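Local coordinates for putative streptothricin acetyltransferase (Bacillus anthracis, PDB 3PP9), which probably transfers the acetyl group of acetyl coenzyme A to an amine of the antibiotic streptothricin, as a member of the GNAT acetyltransferase family, at residues 75-80 and 126-131. Sequence-based numbering, arbitrary orientation. Where two conformers were deposited one is given.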
loop_
_atom_site.group_PDB
_atom_site.type_symbol
_atom_site.label_atom_id
_atom_site.label_comp_id
_atom_site.label_asym_id
_atom_site.label_seq_id
_atom_site.Cartn_x
_atom_site.Cartn_y
_atom_site.Cartn_z
ATOM N N ASN A 75 -5.681 3.441 -18.006
ATOM C CA ASN A 75 -5.772 2.631 -16.785
ATOM C C ASN A 75 -6.413 3.257 -15.575
ATOM O O ASN A 75 -6.221 2.787 -14.460
ATOM C CB ASN A 75 -4.392 2.101 -16.402
ATOM C CG ASN A 75 -3.830 1.133 -17.412
ATOM O OD1 ASN A 75 -4.565 0.500 -18.167
ATOM N ND2 ASN A 75 -2.519 0.993 -17.405
ATOM N N GLN A 76 -7.126 4.352 -15.779
ATOM C CA GLN A 76 -7.840 4.959 -14.660
ATOM C C GLN A 76 -9.083 5.624 -15.241
ATOM O O GLN A 76 -9.127 5.952 -16.427
ATOM C CB GLN A 76 -6.944 5.840 -13.770
ATOM C CG GLN A 76 -6.486 7.152 -14.302
ATOM C CD GLN A 76 -5.568 7.874 -13.299
ATOM O OE1 GLN A 76 -4.976 7.251 -12.409
ATOM N NE2 GLN A 76 -5.451 9.186 -13.446
ATOM N N ILE A 77 -10.111 5.776 -14.416
ATOM C CA ILE A 77 -11.365 6.323 -14.872
ATOM C C ILE A 77 -12.231 6.735 -13.707
ATOM O O ILE A 77 -12.001 6.300 -12.587
ATOM C CB ILE A 77 -12.134 5.190 -15.653
ATOM C CG1 ILE A 77 -13.335 5.688 -16.446
ATOM C CG2 ILE A 77 -12.583 4.068 -14.713
ATOM C CD1 ILE A 77 -13.847 4.597 -17.465
ATOM N N ILE A 78 -13.185 7.617 -13.990
ATOM C CA ILE A 78 -14.210 8.016 -13.022
ATOM C C ILE A 78 -15.591 7.755 -13.629
ATOM O O ILE A 78 -15.828 8.048 -14.819
ATOM C CB ILE A 78 -14.109 9.491 -12.583
ATOM C CG1 ILE A 78 -12.866 9.653 -11.721
ATOM C CG2 ILE A 78 -15.352 9.915 -11.804
ATOM C CD1 ILE A 78 -12.543 11.096 -11.290
ATOM N N TYR A 79 -16.462 7.122 -12.848
ATOM C CA TYR A 79 -17.847 6.954 -13.268
ATOM C C TYR A 79 -18.674 7.823 -12.348
ATOM O O TYR A 79 -18.412 7.879 -11.149
ATOM C CB TYR A 79 -18.346 5.525 -13.196
ATOM C CG TYR A 79 -17.741 4.620 -14.223
ATOM C CD1 TYR A 79 -18.245 4.580 -15.510
ATOM C CD2 TYR A 79 -16.696 3.779 -13.905
ATOM C CE1 TYR A 79 -17.690 3.751 -16.476
ATOM C CE2 TYR A 79 -16.158 2.929 -14.852
ATOM C CZ TYR A 79 -16.657 2.919 -16.125
ATOM O OH TYR A 79 -16.109 2.064 -17.076
ATOM N N ILE A 80 -19.653 8.513 -12.917
ATOM C CA ILE A 80 -20.566 9.349 -12.148
ATOM C C ILE A 80 -21.974 8.769 -12.150
ATOM O O ILE A 80 -22.393 8.117 -13.103
ATOM C CB ILE A 80 -20.631 10.832 -12.666
ATOM C CG1 ILE A 80 -20.948 10.910 -14.176
ATOM C CG2 ILE A 80 -19.317 11.542 -12.363
ATOM C CD1 ILE A 80 -21.124 12.343 -14.757
ATOM N N LYS A 126 -16.813 -3.146 -11.558
ATOM C CA LYS A 126 -16.498 -4.528 -11.880
ATOM C C LYS A 126 -16.447 -4.703 -13.387
ATOM O O LYS A 126 -15.586 -5.407 -13.882
ATOM C CB LYS A 126 -17.471 -5.520 -11.237
ATOM C CG LYS A 126 -17.412 -5.522 -9.739
ATOM C CD LYS A 126 -18.195 -6.660 -9.097
ATOM C CE LYS A 126 -19.671 -6.670 -9.411
ATOM N NZ LYS A 126 -20.333 -7.815 -8.694
ATOM N N GLN A 127 -17.378 -4.089 -14.118
ATOM C CA GLN A 127 -17.381 -4.179 -15.589
ATOM C C GLN A 127 -16.084 -3.599 -16.157
ATOM O O GLN A 127 -15.458 -4.183 -17.030
ATOM C CB GLN A 127 -18.575 -3.423 -16.192
ATOM C CG GLN A 127 -19.955 -3.988 -15.871
ATOM C CD GLN A 127 -20.300 -5.219 -16.670
ATOM O OE1 GLN A 127 -21.400 -5.761 -16.548
ATOM N NE2 GLN A 127 -19.375 -5.661 -17.518
ATOM N N TRP A 128 -15.682 -2.438 -15.650
ATOM C CA TRP A 128 -14.459 -1.792 -16.107
ATOM C C TRP A 128 -13.245 -2.686 -15.854
ATOM O O TRP A 128 -12.406 -2.884 -16.734
ATOM C CB TRP A 128 -14.291 -0.448 -15.400
ATOM C CG TRP A 128 -13.059 0.304 -15.798
ATOM C CD1 TRP A 128 -12.899 1.081 -16.920
ATOM C CD2 TRP A 128 -11.831 0.404 -15.065
ATOM N NE1 TRP A 128 -11.633 1.618 -16.944
ATOM C CE2 TRP A 128 -10.970 1.244 -15.808
ATOM C CE3 TRP A 128 -11.390 -0.098 -13.836
ATOM C CZ2 TRP A 128 -9.689 1.569 -15.365
ATOM C CZ3 TRP A 128 -10.120 0.208 -13.415
ATOM C CH2 TRP A 128 -9.284 1.046 -14.173
ATOM N N ALA A 129 -13.181 -3.258 -14.652
ATOM C CA ALA A 129 -12.092 -4.146 -14.297
ATOM C C ALA A 129 -12.041 -5.312 -15.261
ATOM O O ALA A 129 -10.988 -5.647 -15.804
ATOM C CB ALA A 129 -12.291 -4.652 -12.880
ATOM N N LYS A 130 -13.183 -5.933 -15.504
ATOM C CA LYS A 130 -13.194 -7.086 -16.419
ATOM C C LYS A 130 -12.799 -6.710 -17.855
ATOM O O LYS A 130 -12.059 -7.457 -18.529
ATOM C CB LYS A 130 -14.544 -7.787 -16.363
ATOM C CG LYS A 130 -14.828 -8.395 -15.001
ATOM C CD LYS A 130 -16.217 -8.996 -14.924
ATOM C CE LYS A 130 -16.536 -9.508 -13.529
ATOM N NZ LYS A 130 -17.904 -10.124 -13.424
ATOM N N GLU A 131 -13.277 -5.558 -18.321
ATOM C CA GLU A 131 -12.951 -5.076 -19.675
ATOM C C GLU A 131 -11.440 -4.893 -19.850
ATOM O O GLU A 131 -10.901 -5.074 -20.959
ATOM C CB GLU A 131 -13.703 -3.779 -19.981
ATOM C CG GLU A 131 -15.187 -4.003 -20.218
ATOM C CD GLU A 131 -15.994 -2.728 -20.406
ATOM O OE1 GLU A 131 -15.449 -1.616 -20.200
ATOM O OE2 GLU A 131 -17.197 -2.855 -20.737
#
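Trp128, near the C-terminal end of helix 117-131, reaches across to Ile77 and Tyr79 on strand 76-83, packing a helix of the GNAT acetyltransferase fold against its central mixed sheet. The short segments run nearly antiparallel, with axes 10.7 Å apart, and the indole bridges much of that gap. With chi1 at 180°, CG of Trp128 stands opposite the backbone N, and the ring is carried off the helix toward the strand. Ile77 covers one indole face: its CG2 methyl sits 3.5 Å from the centroid of the five-membered ring of Trp128, only 14° off the ring normal, a close CH-pi contact. The other branch of Ile77 follows the same ring, with CD1 3.7 Å from Trp128 CD1. Tyr79, two residues along and therefore on the same side of the strand, turns its ring at 78° to the indole and directs an edge at the indole face, an offset edge-to-face pair with centroids 5.9 Å apart. The far end of the indole meets main chain, the peptide between Asn75 and Gln76 lying at the edge of its six-membered ring. Leu93 of the neighbouring strand 86-95 and Ala101 of strand 101-108 also touch Trp128, so the Trp128 side chain touches three strands of the sheet. The contact is largely buried and apolar, with the Tyr79 side chain about 12 Å from the bound acetyl coenzyme A. Where the side chain leaves the helix, OH of Tyr79 comes within 3.4 Å of CD1 and 3.5 Å of CB of Trp128.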